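Local coordinates for protein serine protease inhibitor 4, isoform B (Drosophila melanogaster, PDB 4P0F) that probably inhibits serine and cysteine endopeptidases as a member of the serpin family, here captured in its cleaved form, at residues M47-G51 with S69-A75; E55-L60 with G290-M294; E206-Y210 with L221-Y225; K266-P272 with P351-A356. All blocks are in the same frame, centred on the assembly; numbering follows the deposited sequence.

Interaction 1 of 4, residues M47-G51 with S69-A75; sequences MARLG and SDPEQIA
R49 of helix 38-49 reaches across to I74, P71 and S69. Its CG is anti to the backbone N (chi1 -178°), and a bend at the next bond (chi2 -94°) brings the end of the chain against these residues. The tight part is here. The I74 side chain crosses that of R49 at about a right angle, its CD1 methyl making the touch. I74 CD1 lies 3.3 Å from R49 NE and 3.6 Å from R49 CD. P71 lies over one face of the guanidinium group, with CG 3.9 Å from R49 NH1. R49 NH2 comes within 3.0 Å of S69 O. The main polar partner of R49 is D61 of helix 54-64, which forms a salt bridge with NE. A57 and L60 of the same helix also pack on R49.

L50 makes a looser apolar touch. One methyl, CD2, stands 4.3 Å from P71 CB and 4.4 Å from A75 CB. L50 also packs on F109, L112 and F117. E72, Q73 and S69 are exposed on the outer part of this contact. D70 is the N-cap of helix 71-84. Its OD1 accepts from Q73 N at 3.1 Å, using the lone pair directed away from OD2.

The arginine is therefore buried with its charge matched by D61, while carbon atoms of P71 and I74 pack against it. This combination probably keeps the guanidinium in one orientation where three successive helices meet.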
loop_
_atom_site.group_PDB
_atom_site.type_symbol
_atom_site.label_atom_id
_atom_site.label_comp_id
_atom_site.label_asym_id
_atom_site.label_seq_id
_atom_site.Cartn_x
_atom_site.Cartn_y
_atom_site.Cartn_z
ATOM N N MET A 47 11.350 0.722 -8.734
ATOM C CA MET A 47 12.280 -0.293 -9.222
ATOM C C MET A 47 12.181 -0.409 -10.732
ATOM O O MET A 47 13.203 -0.508 -11.423
ATOM C CB MET A 47 12.016 -1.653 -8.558
ATOM C CG MET A 47 12.488 -1.713 -7.103
ATOM S SD MET A 47 12.479 -3.368 -6.386
ATOM C CE MET A 47 10.734 -3.650 -6.249
ATOM N N ALA A 48 10.963 -0.399 -11.256
ATOM C CA ALA A 48 10.793 -0.475 -12.703
ATOM C C ALA A 48 11.385 0.762 -13.357
ATOM O O ALA A 48 12.018 0.664 -14.412
ATOM C CB ALA A 48 9.334 -0.629 -13.071
ATOM N N ARG A 49 11.220 1.922 -12.724
ATOM C CA ARG A 49 11.755 3.158 -13.304
ATOM C C ARG A 49 13.272 3.104 -13.513
ATOM O O ARG A 49 13.802 3.737 -14.438
ATOM C CB ARG A 49 11.386 4.366 -12.428
ATOM C CG ARG A 49 11.870 5.692 -12.996
ATOM C CD ARG A 49 13.215 6.092 -12.430
ATOM N NE ARG A 49 13.749 7.307 -13.047
ATOM C CZ ARG A 49 14.617 7.345 -14.056
ATOM N NH1 ARG A 49 15.081 6.230 -14.628
ATOM N NH2 ARG A 49 15.036 8.522 -14.498
ATOM N N LEU A 50 13.977 2.353 -12.672
ATOM C CA LEU A 50 15.434 2.236 -12.802
ATOM C C LEU A 50 15.845 1.682 -14.163
ATOM O O LEU A 50 16.957 1.931 -14.631
ATOM C CB LEU A 50 16.019 1.333 -11.722
ATOM C CG LEU A 50 15.799 1.715 -10.263
ATOM C CD1 LEU A 50 16.534 0.701 -9.397
ATOM C CD2 LEU A 50 16.270 3.135 -9.985
ATOM N N GLY A 51 14.949 0.918 -14.779
ATOM C CA GLY A 51 15.215 0.330 -16.079
ATOM C C GLY A 51 14.570 1.072 -17.234
ATOM O O GLY A 51 14.671 0.638 -18.382
ATOM N N SER A 69 15.315 13.102 -11.171
ATOM C CA SER A 69 15.354 12.362 -12.427
ATOM C C SER A 69 16.555 11.420 -12.498
ATOM O O SER A 69 16.745 10.722 -13.495
ATOM C CB SER A 69 15.390 13.333 -13.602
ATOM O OG SER A 69 16.533 14.162 -13.520
ATOM N N ASP A 70 17.359 11.410 -11.438
ATOM C CA ASP A 70 18.602 10.646 -11.394
ATOM C C ASP A 70 18.400 9.272 -10.738
ATOM O O ASP A 70 18.104 9.208 -9.543
ATOM C CB ASP A 70 19.661 11.438 -10.633
ATOM C CG ASP A 70 21.038 10.821 -10.737
ATOM O OD1 ASP A 70 21.334 9.908 -9.946
ATOM O OD2 ASP A 70 21.821 11.255 -11.605
ATOM N N PRO A 71 18.574 8.173 -11.502
ATOM C CA PRO A 71 18.316 6.826 -10.962
ATOM C C PRO A 71 19.056 6.490 -9.661
ATOM O O PRO A 71 18.460 5.866 -8.777
ATOM C CB PRO A 71 18.796 5.897 -12.087
ATOM C CG PRO A 71 18.735 6.712 -13.315
ATOM C CD PRO A 71 19.053 8.115 -12.897
ATOM N N GLU A 72 20.326 6.868 -9.554
ATOM C CA GLU A 72 21.083 6.598 -8.338
ATOM C C GLU A 72 20.497 7.369 -7.154
ATOM O O GLU A 72 20.396 6.834 -6.056
ATOM C CB GLU A 72 22.564 6.950 -8.525
ATOM C CG GLU A 72 23.420 6.753 -7.266
ATOM C CD GLU A 72 23.402 5.321 -6.737
ATOM O OE1 GLU A 72 22.427 4.948 -6.046
ATOM O OE2 GLU A 72 24.374 4.573 -6.995
ATOM N N GLN A 73 20.101 8.621 -7.368
ATOM C CA GLN A 73 19.528 9.412 -6.279
ATOM C C GLN A 73 18.155 8.864 -5.882
ATOM O O GLN A 73 17.804 8.816 -4.703
ATOM C CB GLN A 73 19.441 10.889 -6.675
ATOM C CG GLN A 73 20.805 11.529 -6.874
ATOM C CD GLN A 73 20.730 13.012 -7.186
ATOM O OE1 GLN A 73 19.655 13.555 -7.439
ATOM N NE2 GLN A 73 21.881 13.675 -7.166
ATOM N N ILE A 74 17.378 8.435 -6.869
ATOM C CA ILE A 74 16.086 7.821 -6.594
ATOM C C ILE A 74 16.281 6.558 -5.761
ATOM O O ILE A 74 15.619 6.360 -4.741
ATOM C CB ILE A 74 15.347 7.468 -7.898
ATOM C CG1 ILE A 74 14.941 8.739 -8.645
ATOM C CG2 ILE A 74 14.125 6.596 -7.630
ATOM C CD1 ILE A 74 14.503 8.464 -10.079
ATOM N N ALA A 75 17.199 5.705 -6.208
ATOM C CA ALA A 75 17.454 4.445 -5.537
ATOM C C ALA A 75 17.881 4.695 -4.097
ATOM O O ALA A 75 17.412 4.027 -3.167
ATOM C CB ALA A 75 18.518 3.649 -6.279
#

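Interaction 2 of 4, residues E55-L60 with G290-M294; sequences ETATQL and GMSRM
Q59 of helix 54-64 puts its amide oxygen into the loop of residues 290-294, which follows helix 283-288. OE1 accepts from R293 N at 2.9 Å with a nearly straight N-H (161°). The donor lies in the carbonyl plane, on a lone pair. OE1 also accepts a hydrogen bond from a water at 2.8 Å. That water accepts in turn from M294 N at 3.0 Å. S292 N is close to OE1 but badly angled. Q59 NE2 gives a weak bond to E55 OE2, at 3.2 Å.

The extended R293 chain runs past E55 and T56. E55 OE1 sits above one face of the guanidinium, 3.5 Å from R293 NH1, rather than in its plane, so no N-H points at it and the link is one of charge. The two planes are 12° apart. The stronger partner is E300, which holds R293 NH2 in a salt bridge and also bonds T56 OG1.

Deeper in, L60 CD2 meets M294 SD at 3.9 Å and the sulfur of M291 a little farther off. G290 ends helix 283-288 in a Schellman motif. A leucine in place of Q59 would probably leave R293 N without its acceptor and the bridging water without one of its partners.

The chemistry implies a loop whose R293 and M294 amides are both met by one glutamine oxygen, directly and through water, with paired charges on the R293 side and two methionine sulfurs beneath.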
loop_
_atom_site.group_PDB
_atom_site.type_symbol
_atom_site.label_atom_id
_atom_site.label_comp_id
_atom_site.label_asym_id
_atom_site.label_seq_id
_atom_site.Cartn_x
_atom_site.Cartn_y
_atom_site.Cartn_z
ATOM N N GLU A 55 10.757 9.290 -22.203
ATOM C CA GLU A 55 9.475 9.760 -21.640
ATOM C C GLU A 55 8.848 8.767 -20.664
ATOM O O GLU A 55 8.133 9.163 -19.726
ATOM C CB GLU A 55 8.472 10.078 -22.758
ATOM C CG GLU A 55 7.191 10.707 -22.221
ATOM C CD GLU A 55 6.123 10.941 -23.269
ATOM O OE1 GLU A 55 6.418 10.861 -24.482
ATOM O OE2 GLU A 55 4.966 11.202 -22.860
ATOM N N THR A 56 9.103 7.477 -20.855
ATOM C CA THR A 56 8.615 6.485 -19.915
ATOM C C THR A 56 9.182 6.773 -18.527
ATOM O O THR A 56 8.447 6.787 -17.533
ATOM C CB THR A 56 8.990 5.052 -20.377
ATOM O OG1 THR A 56 8.405 4.803 -21.661
ATOM C CG2 THR A 56 8.494 4.003 -19.390
ATOM N N ALA A 57 10.486 7.014 -18.452
ATOM C CA ALA A 57 11.124 7.304 -17.174
ATOM C C ALA A 57 10.602 8.613 -16.590
ATOM O O ALA A 57 10.375 8.717 -15.389
ATOM C CB ALA A 57 12.625 7.371 -17.329
ATOM N N THR A 58 10.444 9.622 -17.435
ATOM C CA THR A 58 9.978 10.910 -16.945
ATOM C C THR A 58 8.563 10.803 -16.371
ATOM O O THR A 58 8.279 11.383 -15.317
ATOM C CB THR A 58 10.011 11.966 -18.049
ATOM O OG1 THR A 58 11.344 12.060 -18.583
ATOM C CG2 THR A 58 9.611 13.314 -17.516
ATOM N N GLN A 59 7.676 10.093 -17.067
ATOM C CA GLN A 59 6.314 9.885 -16.572
ATOM C C GLN A 59 6.335 9.225 -15.192
ATOM O O GLN A 59 5.623 9.657 -14.281
ATOM C CB GLN A 59 5.496 9.025 -17.537
ATOM C CG GLN A 59 4.957 9.760 -18.748
ATOM C CD GLN A 59 3.968 8.922 -19.548
ATOM O OE1 GLN A 59 3.691 7.764 -19.207
ATOM N NE2 GLN A 59 3.431 9.503 -20.611
ATOM N N LEU A 60 7.152 8.184 -15.039
ATOM C CA LEU A 60 7.250 7.488 -13.759
ATOM C C LEU A 60 7.774 8.417 -12.655
ATOM O O LEU A 60 7.196 8.475 -11.573
ATOM C CB LEU A 60 8.132 6.245 -13.891
ATOM C CG LEU A 60 7.384 5.075 -14.528
ATOM C CD1 LEU A 60 8.374 4.057 -15.096
ATOM C CD2 LEU A 60 6.451 4.416 -13.536
ATOM N N GLY A 290 -1.333 9.676 -15.263
ATOM C CA GLY A 290 -0.438 10.192 -16.285
ATOM C C GLY A 290 0.758 9.324 -16.598
ATOM O O GLY A 290 1.732 9.808 -17.174
ATOM N N MET A 291 0.681 8.045 -16.240
ATOM C CA MET A 291 1.778 7.109 -16.479
ATOM C C MET A 291 1.382 6.010 -17.476
ATOM O O MET A 291 1.619 4.825 -17.233
ATOM C CB MET A 291 2.248 6.506 -15.158
ATOM C CG MET A 291 2.838 7.554 -14.221
ATOM S SD MET A 291 3.322 6.929 -12.598
ATOM C CE MET A 291 1.744 6.895 -11.733
ATOM N N SER A 292 0.819 6.421 -18.611
ATOM C CA SER A 292 0.317 5.484 -19.625
ATOM C C SER A 292 1.389 4.851 -20.493
ATOM O O SER A 292 1.191 3.746 -21.005
ATOM C CB SER A 292 -0.679 6.187 -20.550
ATOM O OG SER A 292 -1.879 6.463 -19.855
ATOM N N ARG A 293 2.505 5.541 -20.704
ATOM C CA ARG A 293 3.454 5.094 -21.725
ATOM C C ARG A 293 4.056 3.708 -21.435
ATOM O O ARG A 293 4.311 2.924 -22.363
ATOM C CB ARG A 293 4.568 6.134 -21.894
ATOM C CG ARG A 293 5.389 5.981 -23.161
ATOM C CD ARG A 293 6.213 7.236 -23.418
ATOM N NE ARG A 293 7.115 7.109 -24.553
ATOM C CZ ARG A 293 6.810 7.440 -25.806
ATOM N NH1 ARG A 293 5.607 7.915 -26.107
ATOM N NH2 ARG A 293 7.715 7.291 -26.764
ATOM N N MET A 294 4.272 3.406 -20.160
ATOM C CA MET A 294 4.843 2.130 -19.729
ATOM C C MET A 294 4.057 0.891 -20.203
ATOM O O MET A 294 4.633 -0.190 -20.330
ATOM C CB MET A 294 4.950 2.116 -18.202
ATOM C CG MET A 294 3.620 2.224 -17.524
ATOM S SD MET A 294 3.797 2.707 -15.791
ATOM C CE MET A 294 4.734 1.318 -15.216
HETATM O O HOH W 1 4.934 5.502 -18.173
#

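Interaction 3 of 4, residues E206-Y210 with L221-Y225; sequences ERFRY and LELPY
F208 and L223 make the main apolar contact between these strands. L223 CD2 stands over the middle of the F208 ring, 3.5 Å from its centroid and 11° off the normal, a CH-pi contact. P224 meets the same ring at its edge, with CD 4.0 Å from F208 CD1. L221 covers the root of the side chain, CD1 to F208 CB being 3.6 Å. The ring reaches them because CG is anti to the carbonyl carbon (chi1 -69°). An alanine in place of F208 is likely to leave the L223 methyl without the ring it rests on and open a gap beside P224.

Backbone links are few. E222 N donates to R209 O at 2.9 Å, in a nearly straight bond. Beyond it a water accepts from R209 N at 3.0 Å and donates to E222 O at 2.7 Å.

R209 and E222 form the ionic pair. Their chains run side by side, with R209 NH1 3.5 Å from E222 OE1. The two flat groups are almost perpendicular. The oxygen lies well out of the guanidinium plane, so no N-H points at it and only charge links the pair.

The strand directions differ by 129°, so the pair splays apart past the water. Strand 197-213 continues beside strand 263-281, while strand 218-224 pairs with strand 230-237. This is a beta hairpin that passes from one serpin sheet to the next, consistent with the family's step from sheet C to sheet B.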
loop_
_atom_site.group_PDB
_atom_site.type_symbol
_atom_site.label_atom_id
_atom_site.label_comp_id
_atom_site.label_asym_id
_atom_site.label_seq_id
_atom_site.Cartn_x
_atom_site.Cartn_y
_atom_site.Cartn_z
ATOM N N GLU A 206 -8.808 6.024 27.031
ATOM C CA GLU A 206 -7.382 6.274 27.187
ATOM C C GLU A 206 -7.072 7.687 26.711
ATOM O O GLU A 206 -7.904 8.315 26.053
ATOM C CB GLU A 206 -6.550 5.270 26.374
ATOM C CG GLU A 206 -6.481 3.842 26.893
ATOM C CD GLU A 206 -5.544 3.673 28.070
ATOM O OE1 GLU A 206 -4.846 4.642 28.434
ATOM O OE2 GLU A 206 -5.497 2.555 28.627
ATOM N N ARG A 207 -5.893 8.191 27.058
ATOM C CA ARG A 207 -5.368 9.391 26.417
ATOM C C ARG A 207 -4.782 8.984 25.081
ATOM O O ARG A 207 -3.920 8.105 25.022
ATOM C CB ARG A 207 -4.303 10.074 27.273
ATOM C CG ARG A 207 -4.854 10.939 28.391
ATOM C CD ARG A 207 -3.737 11.594 29.183
ATOM N NE ARG A 207 -3.177 12.776 28.521
ATOM C CZ ARG A 207 -3.662 14.011 28.642
ATOM N NH1 ARG A 207 -4.735 14.248 29.388
ATOM N NH2 ARG A 207 -3.074 15.018 28.009
ATOM N N PHE A 208 -5.278 9.608 24.015
ATOM C CA PHE A 208 -4.771 9.403 22.673
ATOM C C PHE A 208 -4.546 10.757 22.040
ATOM O O PHE A 208 -5.144 11.745 22.461
ATOM C CB PHE A 208 -5.749 8.624 21.797
ATOM C CG PHE A 208 -5.925 7.185 22.185
ATOM C CD1 PHE A 208 -4.882 6.280 22.060
ATOM C CD2 PHE A 208 -7.152 6.730 22.619
ATOM C CE1 PHE A 208 -5.055 4.950 22.389
ATOM C CE2 PHE A 208 -7.337 5.397 22.939
ATOM C CZ PHE A 208 -6.286 4.511 22.827
ATOM N N ARG A 209 -3.691 10.794 21.028
ATOM C CA ARG A 209 -3.573 11.963 20.176
ATOM C C ARG A 209 -4.835 12.100 19.332
ATOM O O ARG A 209 -5.231 11.165 18.644
ATOM C CB ARG A 209 -2.342 11.853 19.279
ATOM C CG ARG A 209 -1.038 11.851 20.036
ATOM C CD ARG A 209 0.131 11.891 19.081
ATOM N NE ARG A 209 0.187 13.143 18.336
ATOM C CZ ARG A 209 1.004 13.359 17.311
ATOM N NH1 ARG A 209 1.827 12.397 16.914
ATOM N NH2 ARG A 209 0.995 14.531 16.683
ATOM N N TYR A 210 -5.447 13.279 19.402
ATOM C CA TYR A 210 -6.778 13.532 18.870
ATOM C C TYR A 210 -6.780 14.905 18.210
ATOM O O TYR A 210 -6.054 15.790 18.640
ATOM C CB TYR A 210 -7.837 13.477 19.996
ATOM C CG TYR A 210 -9.120 14.197 19.648
ATOM C CD1 TYR A 210 -9.275 15.543 19.934
ATOM C CD2 TYR A 210 -10.161 13.540 18.995
ATOM C CE1 TYR A 210 -10.420 16.220 19.598
ATOM C CE2 TYR A 210 -11.325 14.215 18.656
ATOM C CZ TYR A 210 -11.443 15.557 18.959
ATOM O OH TYR A 210 -12.580 16.269 18.637
ATOM N N LEU A 221 -8.039 10.517 15.209
ATOM C CA LEU A 221 -7.468 9.872 16.377
ATOM C C LEU A 221 -6.315 9.006 15.898
ATOM O O LEU A 221 -6.375 8.424 14.807
ATOM C CB LEU A 221 -8.532 9.024 17.114
ATOM C CG LEU A 221 -8.242 8.538 18.535
ATOM C CD1 LEU A 221 -8.349 9.681 19.523
ATOM C CD2 LEU A 221 -9.206 7.425 18.912
ATOM N N GLU A 222 -5.246 8.966 16.684
ATOM C CA GLU A 222 -4.125 8.077 16.417
ATOM C C GLU A 222 -3.969 7.056 17.536
ATOM O O GLU A 222 -3.923 7.414 18.711
ATOM C CB GLU A 222 -2.832 8.865 16.269
ATOM C CG GLU A 222 -2.225 8.740 14.911
ATOM C CD GLU A 222 -0.962 9.553 14.753
ATOM O OE1 GLU A 222 -0.285 9.844 15.769
ATOM O OE2 GLU A 222 -0.660 9.899 13.602
ATOM N N LEU A 223 -3.882 5.792 17.147
ATOM C CA LEU A 223 -3.695 4.689 18.074
ATOM C C LEU A 223 -2.283 4.137 17.894
ATOM O O LEU A 223 -1.981 3.545 16.854
ATOM C CB LEU A 223 -4.739 3.602 17.825
ATOM C CG LEU A 223 -6.205 4.041 17.847
ATOM C CD1 LEU A 223 -7.132 2.863 17.600
ATOM C CD2 LEU A 223 -6.549 4.716 19.168
ATOM N N PRO A 224 -1.407 4.336 18.890
ATOM C CA PRO A 224 -0.015 3.908 18.725
ATOM C C PRO A 224 0.204 2.417 18.963
ATOM O O PRO A 224 -0.520 1.795 19.727
ATOM C CB PRO A 224 0.729 4.741 19.774
ATOM C CG PRO A 224 -0.279 4.977 20.834
ATOM C CD PRO A 224 -1.594 5.125 20.118
ATOM N N TYR A 225 1.210 1.861 18.291
ATOM C CA TYR A 225 1.665 0.492 18.532
ATOM C C TYR A 225 2.878 0.510 19.456
ATOM O O TYR A 225 3.721 1.396 19.351
ATOM C CB TYR A 225 2.016 -0.193 17.198
ATOM C CG TYR A 225 0.822 -0.294 16.291
ATOM C CD1 TYR A 225 -0.117 -1.295 16.473
ATOM C CD2 TYR A 225 0.619 0.620 15.272
ATOM C CE1 TYR A 225 -1.230 -1.382 15.669
ATOM C CE2 TYR A 225 -0.495 0.541 14.450
ATOM C CZ TYR A 225 -1.408 -0.474 14.656
ATOM O OH TYR A 225 -2.519 -0.564 13.864
HETATM O O HOH W 2 -1.977 8.496 20.244
#

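Interaction 4 of 4, residues K266-P272 with P351-A356; sequences KVALKLP and PIEFFA
K270 and F355 both start with CG anti to the carbonyl carbon (chi1 -69° and -65°), which sets their chains side by side on one face of the paired strands, pointing the same way. The second torsion of F355 (chi2 -9°) turns the ring face to the lysine. K270 CD sits over its centre, 3.7 Å from the centroid, in a CH-pi contact. The chain then bends, and K270 NZ ends 5.0 Å from the same centroid, an off-centre cation-pi contact. NZ also has a weak hydrogen bond to S203. E353 CB lies over the opposite face of the ring, nearer its rim. At the ring edge, F355 CE1 is 3.4 Å from A268 O.

The backbones form a parallel pair in which V267 lies beside I352, A268 beside E353, L269 beside F354 and K270 beside F355. Five hydrogen bonds alternate across it. I352 N, F354 N and A356 N donate to K266 O, A268 O and K270 O; A268 N and K270 N donate to I352 O and F354 O. The shortest joins A268 N to I352 O at 2.7 Å. Strand 352-355 follows the cleaved reactive-centre loop, and its place beside strand 263-281 matches the edge of serpin sheet C.

V267, L269, I352 and F354 lie on the other face of the pair. V267 CG1 meets F354 CB at 3.7 Å, and L269 CD1 meets F354 CD1 at 3.9 Å. L221, I234 and L236 pack against this side. At the far end, P272 CD comes 3.4 Å from A356 O, a buried oxygen with no polar partner.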
loop_
_atom_site.group_PDB
_atom_site.type_symbol
_atom_site.label_atom_id
_atom_site.label_comp_id
_atom_site.label_asym_id
_atom_site.label_seq_id
_atom_site.Cartn_x
_atom_site.Cartn_y
_atom_site.Cartn_z
ATOM N N LYS A 266 -8.046 12.859 26.774
ATOM C CA LYS A 266 -8.803 11.671 27.160
ATOM C C LYS A 266 -9.942 11.433 26.178
ATOM O O LYS A 266 -10.739 12.337 25.911
ATOM C CB LYS A 266 -9.346 11.811 28.589
ATOM C CG LYS A 266 -8.252 11.965 29.635
ATOM C CD LYS A 266 -8.817 12.034 31.048
ATOM C CE LYS A 266 -7.718 12.304 32.065
ATOM N NZ LYS A 266 -8.119 11.902 33.442
ATOM N N VAL A 267 -9.994 10.222 25.631
ATOM C CA VAL A 267 -10.994 9.861 24.636
ATOM C C VAL A 267 -11.697 8.562 25.014
ATOM O O VAL A 267 -11.061 7.639 25.507
ATOM C CB VAL A 267 -10.355 9.701 23.242
ATOM C CG1 VAL A 267 -11.365 9.175 22.226
ATOM C CG2 VAL A 267 -9.787 11.029 22.781
ATOM N N ALA A 268 -13.011 8.530 24.807
ATOM C CA ALA A 268 -13.792 7.300 24.876
ATOM C C ALA A 268 -13.943 6.800 23.450
ATOM O O ALA A 268 -14.665 7.388 22.637
ATOM C CB ALA A 268 -15.144 7.533 25.522
ATOM N N LEU A 269 -13.218 5.734 23.152
ATOM C CA LEU A 269 -13.120 5.192 21.807
ATOM C C LEU A 269 -14.010 3.980 21.619
ATOM O O LEU A 269 -14.052 3.104 22.485
ATOM C CB LEU A 269 -11.667 4.810 21.520
ATOM C CG LEU A 269 -11.375 4.005 20.253
ATOM C CD1 LEU A 269 -11.718 4.811 19.002
ATOM C CD2 LEU A 269 -9.911 3.580 20.250
ATOM N N LYS A 270 -14.719 3.928 20.490
ATOM C CA LYS A 270 -15.338 2.682 20.038
ATOM C C LYS A 270 -14.897 2.426 18.607
ATOM O O LYS A 270 -15.020 3.287 17.744
ATOM C CB LYS A 270 -16.868 2.721 20.145
ATOM C CG LYS A 270 -17.381 2.722 21.574
ATOM C CD LYS A 270 -18.886 2.905 21.621
ATOM C CE LYS A 270 -19.513 2.040 22.696
ATOM N NZ LYS A 270 -19.048 2.372 24.070
ATOM N N LEU A 271 -14.369 1.231 18.369
ATOM C CA LEU A 271 -13.794 0.870 17.076
ATOM C C LEU A 271 -14.255 -0.523 16.681
ATOM O O LEU A 271 -14.204 -1.428 17.503
ATOM C CB LEU A 271 -12.268 0.911 17.146
ATOM C CG LEU A 271 -11.502 0.680 15.848
ATOM C CD1 LEU A 271 -11.732 1.846 14.897
ATOM C CD2 LEU A 271 -10.033 0.534 16.158
ATOM N N PRO A 272 -14.703 -0.709 15.430
ATOM C CA PRO A 272 -15.081 -2.073 15.034
ATOM C C PRO A 272 -13.887 -3.012 14.994
ATOM O O PRO A 272 -12.781 -2.607 14.631
ATOM C CB PRO A 272 -15.665 -1.899 13.623
ATOM C CG PRO A 272 -15.879 -0.423 13.444
ATOM C CD PRO A 272 -14.895 0.259 14.335
ATOM N N PRO A 351 -14.647 12.488 28.962
ATOM C CA PRO A 351 -13.778 12.433 27.781
ATOM C C PRO A 351 -14.524 12.711 26.483
ATOM O O PRO A 351 -15.750 12.659 26.438
ATOM C CB PRO A 351 -13.248 10.996 27.802
ATOM C CG PRO A 351 -14.300 10.222 28.486
ATOM C CD PRO A 351 -14.900 11.147 29.514
ATOM N N ILE A 352 -13.770 12.990 25.431
ATOM C CA ILE A 352 -14.335 13.148 24.102
ATOM C C ILE A 352 -14.723 11.775 23.564
ATOM O O ILE A 352 -13.940 10.832 23.651
ATOM C CB ILE A 352 -13.327 13.844 23.166
ATOM C CG1 ILE A 352 -13.131 15.293 23.623
ATOM C CG2 ILE A 352 -13.784 13.788 21.702
ATOM C CD1 ILE A 352 -12.018 16.031 22.917
ATOM N N GLU A 353 -15.930 11.661 23.015
ATOM C CA GLU A 353 -16.351 10.422 22.364
ATOM C C GLU A 353 -15.837 10.366 20.928
ATOM O O GLU A 353 -15.929 11.337 20.171
ATOM C CB GLU A 353 -17.871 10.298 22.387
ATOM C CG GLU A 353 -18.437 10.244 23.798
ATOM C CD GLU A 353 -19.918 9.956 23.820
ATOM O OE1 GLU A 353 -20.580 10.162 22.782
ATOM O OE2 GLU A 353 -20.414 9.513 24.872
ATOM N N PHE A 354 -15.268 9.222 20.570
ATOM C CA PHE A 354 -14.827 8.967 19.214
ATOM C C PHE A 354 -15.336 7.584 18.843
ATOM O O PHE A 354 -14.682 6.582 19.129
ATOM C CB PHE A 354 -13.305 9.057 19.106
ATOM C CG PHE A 354 -12.793 9.095 17.695
ATOM C CD1 PHE A 354 -12.666 7.939 16.957
ATOM C CD2 PHE A 354 -12.426 10.297 17.109
ATOM C CE1 PHE A 354 -12.191 7.969 15.650
ATOM C CE2 PHE A 354 -11.949 10.335 15.817
ATOM C CZ PHE A 354 -11.826 9.174 15.079
ATOM N N PHE A 355 -16.537 7.541 18.271
ATOM C CA PHE A 355 -17.245 6.288 18.019
ATOM C C PHE A 355 -17.236 6.045 16.525
ATOM O O PHE A 355 -17.969 6.702 15.785
ATOM C CB PHE A 355 -18.695 6.331 18.532
ATOM C CG PHE A 355 -18.840 6.458 20.039
ATOM C CD1 PHE A 355 -17.750 6.349 20.890
ATOM C CD2 PHE A 355 -20.091 6.681 20.597
ATOM C CE1 PHE A 355 -17.905 6.460 22.265
ATOM C CE2 PHE A 355 -20.251 6.795 21.969
ATOM C CZ PHE A 355 -19.159 6.687 22.803
ATOM N N ALA A 356 -16.400 5.115 16.077
ATOM C CA ALA A 356 -16.241 4.854 14.647
ATOM C C ALA A 356 -17.328 3.901 14.163
ATOM O O ALA A 356 -17.058 2.753 13.750
ATOM C CB ALA A 356 -14.863 4.294 14.365
#

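Interactions 1 and 2 share one end of the molecule, their centres about 13 Å apart. Helix 54-64 links them: it supplies one side of interaction 2, and its A57 and L60 pack on R49 of interaction 1. Interactions 3 and 4 lie toward the other end, centres about 10 Å apart. There strand 197-213 bonds to strand 263-281, and L221 and L223 pack on L269. Interactions 1 and 3 are mostly buried; 2 and 4 are partly open to solvent. The helical end relies on side chains, through a buried arginine and a glutamine gripping a loop. In the sheets, interaction 4 has a regular backbone ladder, whereas interaction 3 has one direct bond and leans on apolar packing.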